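Long-range contacts in putative cell filamentation protein (Bartonella quintana, PDB 4N67), which probably transfers AMP from ATP to target proteins as a Fic-domain Bep effector, and is seen here with ADP bound in its nucleotide pocket: residues A19-I27 against L69-A77; A77-F85 against F107-R115. The protein carries 2 engineered substitutions. One frame throughout, in Å; residues are numbered along the deposited sequence. Where two conformers were deposited one is given.

Contact 1. Residues A19-I27 against L69-A77; sequences ATLKNKHGI and LFHKTFEWA. Engineered in segment 69-77: K72 (natural residue Asn).
K24 N and, in one of its two conformers, K24 NZ supply two of the three direct hydrogen bonds between 19-27 and 69-77. The backbone N donates to T73 O (2.8 Å), tilted 32° from the carbonyl plane. In that conformer the side chain, bent at chi3 (57°), runs past the backbone at F74 and E75 and turns back, K24 NZ reaching H71 O at 2.8 Å. The third bond joins side chains: H25 NE2 and T73 OG1 lie 2.9 Å apart at the edge of the imidazole, and K72 O sits over one ring face, offset toward the rim. K72 itself is engineered and salt-bridged to E44.

Two waters extend the polar seam. Both donate to K22 O, one accepting from W76 NE1 and the other, more weakly bound to that carbonyl, from E75 N. K22 O also lies in plane at the edge of the F74 ring, 3.3 Å from F74 CD1.

Apolar contact is slight: L21 lays CB 3.9 Å from F74 CE1.

On the N-terminal side N23 braces its own loop, ND2 bonding L21 O and I27 O. Its OD1 takes H25 N on a lone pair (2.9 Å), closing an Asx turn that presents K24 and H25 to the connection leaving helix 59-70 of the Fic domain.

Contact 2. Residues A77-F85 against F107-R115; sequences AGVTRDQPF and FAVGSQIQR
R81 meets A108 and I113 where the loop leading to strand 85-86 packs on the start of helix 112-126, both within the Fic domain. Its chain runs extended from CG to NE and delivers the guanidinium edge-on to A108 O: NH1 donates at 2.8 Å, 7° out of the guanidinium plane, and NH2 adds a weak bond to the same oxygen. Further acceptors are H153 O for NE and M95 O for NH2, so this buried cation is gripped by backbone carbonyls from several loops, an arrangement that fixes its rotation.

I113 covers one face of that group. With CG1 beside its backbone N (chi1 -65°), the side chain reaches out so that I113 CD1 stands over the centre of the guanidinium, 3.5 Å from R81 CZ. The same methyl touches D82 CB at 4.0 Å, wedged between neighbouring side chains of the turn T80-Q83. F107 CB adds packing against R81 NH1, while its ring stacks with H153 and lines the ADP pocket.

D82 directs its CB toward 107-115, 3.6 Å from G110 O. T80 OG1 donates to the syn lone pair of D82 OD1, steadying the carboxylate. Q114, bent at chi2, crosses D82 at about a right angle, the amide and carboxylate planes 20° apart, and its NE2 donates to D82 OD2 at 2.9 Å.

From the N terminus, the chain first passes through 19-27, then helices 30-48 and 59-70, before 69-77 returns to it; contact 1 thus closes a largely helical loop. Segments 69-77 and 77-85 share A77, from which the chain runs on through 77-85, the short strand pair 85-86 and 92-93, and residues of the ADP pocket to 107-115, closing a second loop without helix. The two loops follow in series, neither nesting nor crossing. The centres of contacts 1 and 2 lie about 18 Å apart, yet the contacts touch where the F85 ring packs on E75 O and W76 CB. Together they tie the N-terminal segment, the connection after helix 59-70 and the start of helix 112-126.

Contact 1. Residues A19-I27 against L69-A77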
loop_
_atom_site.group_PDB
_atom_site.type_symbol
_atom_site.label_atom_id
_atom_site.label_comp_id
_atom_site.label_asym_id
_atom_site.label_seq_id
_atom_site.Cartn_x
_atom_site.Cartn_y
_atom_site.Cartn_z
ATOM N N ALA A 19 -5.493 -23.247 1.961
ATOM C CA ALA A 19 -5.783 -21.831 1.748
ATOM C C ALA A 19 -4.866 -20.961 2.610
ATOM O O ALA A 19 -5.122 -19.780 2.788
ATOM C CB ALA A 19 -7.239 -21.525 2.082
ATOM N N THR A 20 -3.810 -21.557 3.156
ATOM C CA THR A 20 -2.843 -20.811 3.959
ATOM C C THR A 20 -1.621 -20.415 3.120
ATOM O O THR A 20 -0.951 -21.265 2.544
ATOM C CB THR A 20 -2.374 -21.645 5.154
ATOM O OG1 THR A 20 -3.521 -22.022 5.946
ATOM C CG2 THR A 20 -1.434 -20.871 6.034
ATOM N N LEU A 21 -1.376 -19.121 3.067
ATOM C CA LEU A 21 -0.211 -18.576 2.389
ATOM C C LEU A 21 1.048 -19.083 3.064
ATOM O O LEU A 21 1.144 -19.053 4.298
ATOM C CB LEU A 21 -0.209 -17.059 2.425
ATOM C CG LEU A 21 -1.309 -16.356 1.594
ATOM C CD1 LEU A 21 -1.466 -14.885 1.949
ATOM C CD2 LEU A 21 -0.979 -16.526 0.133
ATOM N N LYS A 22 2.014 -19.498 2.259
ATOM C CA LYS A 22 3.332 -19.836 2.762
ATOM C C LYS A 22 3.861 -18.653 3.589
ATOM O O LYS A 22 3.817 -17.506 3.166
ATOM C CB LYS A 22 4.289 -20.116 1.605
ATOM C CG LYS A 22 3.980 -21.379 0.823
ATOM C CD LYS A 22 4.900 -21.592 -0.368
ATOM C CE LYS A 22 4.467 -22.817 -1.168
ATOM N NZ LYS A 22 5.357 -22.981 -2.342
ATOM N N ASN A 23 4.417 -18.959 4.752
ATOM C CA ASN A 23 4.859 -17.913 5.665
ATOM C C ASN A 23 6.037 -18.397 6.483
ATOM O O ASN A 23 6.339 -19.594 6.521
ATOM C CB ASN A 23 3.718 -17.458 6.578
ATOM C CG ASN A 23 3.257 -18.551 7.527
ATOM O OD1 ASN A 23 3.797 -18.716 8.627
ATOM N ND2 ASN A 23 2.305 -19.378 7.089
ATOM N N LYS A 24 6.679 -17.460 7.170
ATOM C CA LYS A 24 7.886 -17.747 7.938
ATOM C C LYS A 24 7.620 -18.010 9.416
ATOM O O LYS A 24 8.546 -18.309 10.163
ATOM C CB LYS A 24 8.858 -16.586 7.771
ATOM C CG LYS A 24 9.362 -16.497 6.327
ATOM C CD LYS A 24 10.078 -15.206 5.988
ATOM C CE LYS A 24 11.272 -14.915 6.874
ATOM N NZ LYS A 24 12.149 -13.896 6.234
ATOM N N HIS A 25 6.355 -17.947 9.825
ATOM C CA HIS A 25 5.994 -18.041 11.226
ATOM C C HIS A 25 5.763 -19.442 11.747
ATOM O O HIS A 25 5.579 -19.623 12.954
ATOM C CB HIS A 25 4.709 -17.236 11.486
ATOM C CG HIS A 25 4.872 -15.784 11.329
ATOM N ND1 HIS A 25 5.761 -15.055 12.069
ATOM C CD2 HIS A 25 4.290 -14.915 10.473
ATOM C CE1 HIS A 25 5.680 -13.784 11.728
ATOM N NE2 HIS A 25 4.789 -13.678 10.753
ATOM N N GLY A 26 5.739 -20.451 10.867
ATOM C CA GLY A 26 5.442 -21.818 11.254
ATOM C C GLY A 26 3.961 -22.099 11.446
ATOM O O GLY A 26 3.597 -23.038 12.117
ATOM N N ILE A 27 3.122 -21.283 10.802
ATOM C CA ILE A 27 1.673 -21.324 11.000
ATOM C C ILE A 27 1.006 -21.976 9.785
ATOM O O ILE A 27 1.328 -21.637 8.647
ATOM C CB ILE A 27 1.119 -19.909 11.224
ATOM C CG1 ILE A 27 1.714 -19.301 12.516
ATOM C CG2 ILE A 27 -0.407 -19.948 11.238
ATOM C CD1 ILE A 27 1.347 -17.868 12.745
ATOM N N LEU A 69 7.498 -4.050 6.542
ATOM C CA LEU A 69 6.274 -4.522 7.204
ATOM C C LEU A 69 6.126 -6.039 7.159
ATOM O O LEU A 69 5.605 -6.620 8.114
ATOM C CB LEU A 69 5.001 -3.863 6.607
ATOM C CG LEU A 69 4.923 -2.345 6.729
ATOM C CD1 LEU A 69 3.647 -1.826 6.083
ATOM C CD2 LEU A 69 5.039 -1.841 8.162
ATOM N N PHE A 70 6.590 -6.688 6.093
ATOM C CA PHE A 70 6.248 -8.069 5.843
ATOM C C PHE A 70 7.390 -9.066 5.818
ATOM O O PHE A 70 7.126 -10.270 5.716
ATOM C CB PHE A 70 5.433 -8.214 4.555
ATOM C CG PHE A 70 4.059 -7.651 4.657
ATOM C CD1 PHE A 70 3.054 -8.417 5.190
ATOM C CD2 PHE A 70 3.775 -6.348 4.257
ATOM C CE1 PHE A 70 1.767 -7.910 5.319
ATOM C CE2 PHE A 70 2.494 -5.841 4.404
ATOM C CZ PHE A 70 1.504 -6.614 4.958
ATOM N N HIS A 71 8.635 -8.641 5.914
ATOM C CA HIS A 71 9.721 -9.600 5.731
ATOM C C HIS A 71 9.796 -10.705 6.769
ATOM O O HIS A 71 10.313 -11.766 6.467
ATOM C CB HIS A 71 11.083 -8.960 5.543
ATOM C CG HIS A 71 11.717 -8.524 6.794
ATOM N ND1 HIS A 71 11.434 -7.335 7.432
ATOM C CD2 HIS A 71 12.699 -9.118 7.518
ATOM C CE1 HIS A 71 12.192 -7.229 8.509
ATOM N NE2 HIS A 71 12.969 -8.291 8.574
ATOM N N LYS A 72 9.283 -10.476 7.974
ATOM C CA LYS A 72 9.272 -11.563 8.959
ATOM C C LYS A 72 8.122 -12.539 8.712
ATOM O O LYS A 72 8.110 -13.624 9.284
ATOM C CB LYS A 72 9.230 -11.018 10.386
ATOM C CG LYS A 72 10.490 -10.215 10.663
ATOM C CD LYS A 72 10.549 -9.591 12.030
ATOM C CE LYS A 72 11.554 -8.434 12.045
ATOM N NZ LYS A 72 11.287 -7.375 13.062
ATOM N N THR A 73 7.185 -12.175 7.839
ATOM C CA THR A 73 6.023 -13.020 7.539
ATOM C C THR A 73 6.159 -13.741 6.211
ATOM O O THR A 73 5.901 -14.935 6.125
ATOM C CB THR A 73 4.738 -12.138 7.547
ATOM O OG1 THR A 73 4.584 -11.551 8.862
ATOM C CG2 THR A 73 3.494 -12.922 7.112
ATOM N N PHE A 74 6.515 -13.020 5.144
ATOM C CA PHE A 74 6.563 -13.585 3.801
ATOM C C PHE A 74 7.960 -13.507 3.184
ATOM O O PHE A 74 8.601 -12.451 3.246
ATOM C CB PHE A 74 5.596 -12.844 2.871
ATOM C CG PHE A 74 4.161 -12.951 3.257
ATOM C CD1 PHE A 74 3.575 -14.198 3.434
ATOM C CD2 PHE A 74 3.378 -11.809 3.464
ATOM C CE1 PHE A 74 2.232 -14.307 3.763
ATOM C CE2 PHE A 74 2.030 -11.924 3.810
ATOM C CZ PHE A 74 1.466 -13.184 3.950
ATOM N N GLU A 75 8.385 -14.616 2.554
ATOM C CA GLU A 75 9.678 -14.660 1.830
ATOM C C GLU A 75 9.747 -13.623 0.712
ATOM O O GLU A 75 10.832 -13.072 0.433
ATOM C CB GLU A 75 9.963 -16.040 1.251
ATOM C CG GLU A 75 10.279 -17.105 2.303
ATOM C CD GLU A 75 10.545 -18.459 1.681
ATOM O OE1 GLU A 75 11.249 -18.511 0.653
ATOM O OE2 GLU A 75 10.077 -19.464 2.228
ATOM N N TRP A 76 8.586 -13.351 0.116
ATOM C CA TRP A 76 8.483 -12.416 -1.013
ATOM C C TRP A 76 8.206 -10.991 -0.590
ATOM O O TRP A 76 7.865 -10.152 -1.443
ATOM C CB TRP A 76 7.402 -12.889 -2.024
ATOM C CG TRP A 76 6.120 -13.295 -1.378
ATOM C CD1 TRP A 76 5.762 -14.567 -0.961
ATOM C CD2 TRP A 76 5.022 -12.448 -1.020
ATOM N NE1 TRP A 76 4.533 -14.532 -0.379
ATOM C CE2 TRP A 76 4.042 -13.258 -0.428
ATOM C CE3 TRP A 76 4.736 -11.091 -1.214
ATOM C CZ2 TRP A 76 2.830 -12.745 0.024
ATOM C CZ3 TRP A 76 3.543 -10.593 -0.757
ATOM C CH2 TRP A 76 2.611 -11.430 -0.127
ATOM N N ALA A 77 8.368 -10.640 0.686
ATOM C CA ALA A 77 8.157 -9.242 1.091
ATOM C C ALA A 77 9.042 -8.339 0.227
ATOM O O ALA A 77 10.215 -8.614 0.020
ATOM C CB ALA A 77 8.487 -9.026 2.560
HETATM O O HOH W 1 3.075 -16.835 0.504
HETATM O O HOH W 2 6.630 -16.910 2.669
#

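Contact 2. Residues A77-F85 against F107-R115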
loop_
_atom_site.group_PDB
_atom_site.type_symbol
_atom_site.label_atom_id
_atom_site.label_comp_id
_atom_site.label_asym_id
_atom_site.label_seq_id
_atom_site.Cartn_x
_atom_site.Cartn_y
_atom_site.Cartn_z
ATOM N N ALA A 77 8.368 -10.640 0.686
ATOM C CA ALA A 77 8.157 -9.242 1.091
ATOM C C ALA A 77 9.042 -8.339 0.227
ATOM O O ALA A 77 10.215 -8.614 0.020
ATOM C CB ALA A 77 8.487 -9.026 2.560
ATOM N N GLY A 78 8.453 -7.231 -0.212
ATOM C CA GLY A 78 9.144 -6.255 -1.053
ATOM C C GLY A 78 9.133 -6.575 -2.531
ATOM O O GLY A 78 9.624 -5.774 -3.307
ATOM N N VAL A 79 8.606 -7.728 -2.911
ATOM C CA VAL A 79 8.622 -8.166 -4.319
ATOM C C VAL A 79 7.219 -7.984 -4.893
ATOM O O VAL A 79 6.227 -8.436 -4.299
ATOM C CB VAL A 79 9.070 -9.639 -4.437
ATOM C CG1 VAL A 79 9.171 -10.052 -5.906
ATOM C CG2 VAL A 79 10.382 -9.861 -3.721
ATOM N N THR A 80 7.138 -7.346 -6.056
ATOM C CA THR A 80 5.836 -7.109 -6.680
ATOM C C THR A 80 5.360 -8.366 -7.412
ATOM O O THR A 80 6.157 -9.207 -7.817
ATOM C CB THR A 80 5.852 -5.860 -7.588
ATOM O OG1 THR A 80 6.922 -5.958 -8.529
ATOM C CG2 THR A 80 5.978 -4.593 -6.761
ATOM N N ARG A 81 4.055 -8.475 -7.585
ATOM C CA ARG A 81 3.411 -9.714 -8.011
ATOM C C ARG A 81 3.496 -9.997 -9.495
ATOM O O ARG A 81 3.117 -11.088 -9.924
ATOM C CB ARG A 81 1.949 -9.741 -7.536
ATOM C CG ARG A 81 1.068 -8.650 -8.143
ATOM C CD ARG A 81 -0.370 -8.668 -7.633
ATOM N NE ARG A 81 -1.020 -7.415 -8.008
ATOM C CZ ARG A 81 -1.496 -7.126 -9.213
ATOM N NH1 ARG A 81 -1.966 -5.923 -9.437
ATOM N NH2 ARG A 81 -1.579 -8.064 -10.160
ATOM N N ASP A 82 4.027 -9.041 -10.243
ATOM C CA ASP A 82 4.316 -9.241 -11.650
ATOM C C ASP A 82 5.592 -10.052 -11.820
ATOM O O ASP A 82 5.786 -10.656 -12.881
ATOM C CB ASP A 82 4.421 -7.903 -12.383
ATOM C CG ASP A 82 5.454 -6.972 -11.792
ATOM O OD1 ASP A 82 5.603 -6.871 -10.539
ATOM O OD2 ASP A 82 6.117 -6.288 -12.560
ATOM N N GLN A 83 6.445 -10.053 -10.801
ATOM C CA GLN A 83 7.800 -10.616 -10.878
ATOM C C GLN A 83 7.789 -12.039 -10.361
ATOM O O GLN A 83 7.238 -12.294 -9.304
ATOM C CB GLN A 83 8.765 -9.771 -10.054
ATOM C CG GLN A 83 8.909 -8.359 -10.611
ATOM C CD GLN A 83 9.953 -7.537 -9.882
ATOM O OE1 GLN A 83 10.748 -8.061 -9.099
ATOM N NE2 GLN A 83 9.964 -6.240 -10.144
ATOM N N PRO A 84 8.415 -12.967 -11.084
ATOM C CA PRO A 84 8.506 -14.327 -10.539
ATOM C C PRO A 84 9.324 -14.318 -9.263
ATOM O O PRO A 84 10.338 -13.598 -9.177
ATOM C CB PRO A 84 9.230 -15.101 -11.636
ATOM C CG PRO A 84 9.014 -14.304 -12.875
ATOM C CD PRO A 84 9.038 -12.887 -12.413
ATOM N N PHE A 85 8.861 -15.065 -8.260
ATOM C CA PHE A 85 9.574 -15.150 -6.978
ATOM C C PHE A 85 9.772 -16.613 -6.658
ATOM O O PHE A 85 8.808 -17.361 -6.609
ATOM C CB PHE A 85 8.802 -14.517 -5.816
ATOM C CG PHE A 85 9.492 -14.739 -4.511
ATOM C CD1 PHE A 85 10.629 -13.993 -4.179
ATOM C CD2 PHE A 85 9.128 -15.783 -3.660
ATOM C CE1 PHE A 85 11.335 -14.219 -3.018
ATOM C CE2 PHE A 85 9.848 -16.004 -2.512
ATOM C CZ PHE A 85 10.956 -15.240 -2.186
ATOM N N PHE A 107 -7.457 -4.796 -10.740
ATOM C CA PHE A 107 -6.222 -4.038 -10.506
ATOM C C PHE A 107 -5.350 -4.079 -11.759
ATOM O O PHE A 107 -5.648 -4.781 -12.733
ATOM C CB PHE A 107 -5.469 -4.644 -9.311
ATOM C CG PHE A 107 -6.235 -4.572 -8.007
ATOM C CD1 PHE A 107 -6.555 -3.349 -7.445
ATOM C CD2 PHE A 107 -6.612 -5.722 -7.338
ATOM C CE1 PHE A 107 -7.249 -3.266 -6.253
ATOM C CE2 PHE A 107 -7.292 -5.640 -6.136
ATOM C CZ PHE A 107 -7.609 -4.419 -5.593
ATOM N N ALA A 108 -4.248 -3.342 -11.715
ATOM C CA ALA A 108 -3.241 -3.360 -12.785
ATOM C C ALA A 108 -2.822 -4.790 -13.081
ATOM O O ALA A 108 -2.649 -5.609 -12.176
ATOM C CB ALA A 108 -2.029 -2.524 -12.358
ATOM N N VAL A 109 -2.688 -5.083 -14.377
ATOM C CA VAL A 109 -2.281 -6.395 -14.834
ATOM C C VAL A 109 -0.850 -6.389 -15.350
ATOM O O VAL A 109 -0.518 -5.559 -16.185
ATOM C CB VAL A 109 -3.208 -6.853 -15.964
ATOM C CG1 VAL A 109 -2.833 -8.225 -16.436
ATOM C CG2 VAL A 109 -4.647 -6.811 -15.497
ATOM N N GLY A 110 -0.050 -7.307 -14.822
ATOM C CA GLY A 110 1.332 -7.567 -15.287
ATOM C C GLY A 110 2.173 -6.316 -15.300
ATOM O O GLY A 110 2.332 -5.684 -14.276
ATOM N N SER A 111 2.722 -5.974 -16.458
ATOM C CA SER A 111 3.597 -4.781 -16.578
ATOM C C SER A 111 2.902 -3.411 -16.375
ATOM O O SER A 111 3.569 -2.367 -16.213
ATOM C CB SER A 111 4.359 -4.819 -17.887
ATOM O OG SER A 111 3.498 -4.600 -18.988
ATOM N N GLN A 112 1.559 -3.383 -16.353
ATOM C CA GLN A 112 0.859 -2.174 -15.934
ATOM C C GLN A 112 1.298 -1.742 -14.532
ATOM O O GLN A 112 1.239 -0.562 -14.197
ATOM C CB GLN A 112 -0.647 -2.388 -15.908
ATOM C CG GLN A 112 -1.202 -2.527 -17.297
ATOM C CD GLN A 112 -2.684 -2.804 -17.321
ATOM O OE1 GLN A 112 -3.313 -3.043 -16.283
ATOM N NE2 GLN A 112 -3.262 -2.780 -18.527
ATOM N N ILE A 113 1.677 -2.703 -13.702
ATOM C CA ILE A 113 2.059 -2.393 -12.318
ATOM C C ILE A 113 3.268 -1.481 -12.374
ATOM O O ILE A 113 3.273 -0.443 -11.749
ATOM C CB ILE A 113 2.381 -3.657 -11.504
ATOM C CG1 ILE A 113 1.122 -4.531 -11.326
ATOM C CG2 ILE A 113 2.996 -3.293 -10.160
ATOM C CD1 ILE A 113 1.420 -5.881 -10.682
ATOM N N GLN A 114 4.286 -1.879 -13.122
ATOM C CA GLN A 114 5.510 -1.050 -13.208
ATOM C C GLN A 114 5.245 0.292 -13.882
ATOM O O GLN A 114 5.757 1.339 -13.430
ATOM C CB GLN A 114 6.605 -1.783 -13.977
ATOM C CG GLN A 114 7.105 -3.074 -13.335
ATOM C CD GLN A 114 7.422 -2.955 -11.855
ATOM O OE1 GLN A 114 8.029 -1.974 -11.384
ATOM N NE2 GLN A 114 7.017 -3.962 -11.106
ATOM N N ARG A 115 4.448 0.268 -14.945
ATOM C CA ARG A 115 4.137 1.485 -15.692
ATOM C C ARG A 115 3.377 2.486 -14.825
ATOM O O ARG A 115 3.659 3.687 -14.850
ATOM C CB ARG A 115 3.344 1.170 -16.992
ATOM C CG ARG A 115 4.185 0.650 -18.150
ATOM C CD ARG A 115 3.353 0.345 -19.411
ATOM N NE ARG A 115 3.055 -1.090 -19.474
ATOM C CZ ARG A 115 1.858 -1.656 -19.620
ATOM N NH1 ARG A 115 1.768 -2.978 -19.611
ATOM N NH2 ARG A 115 0.760 -0.935 -19.767
#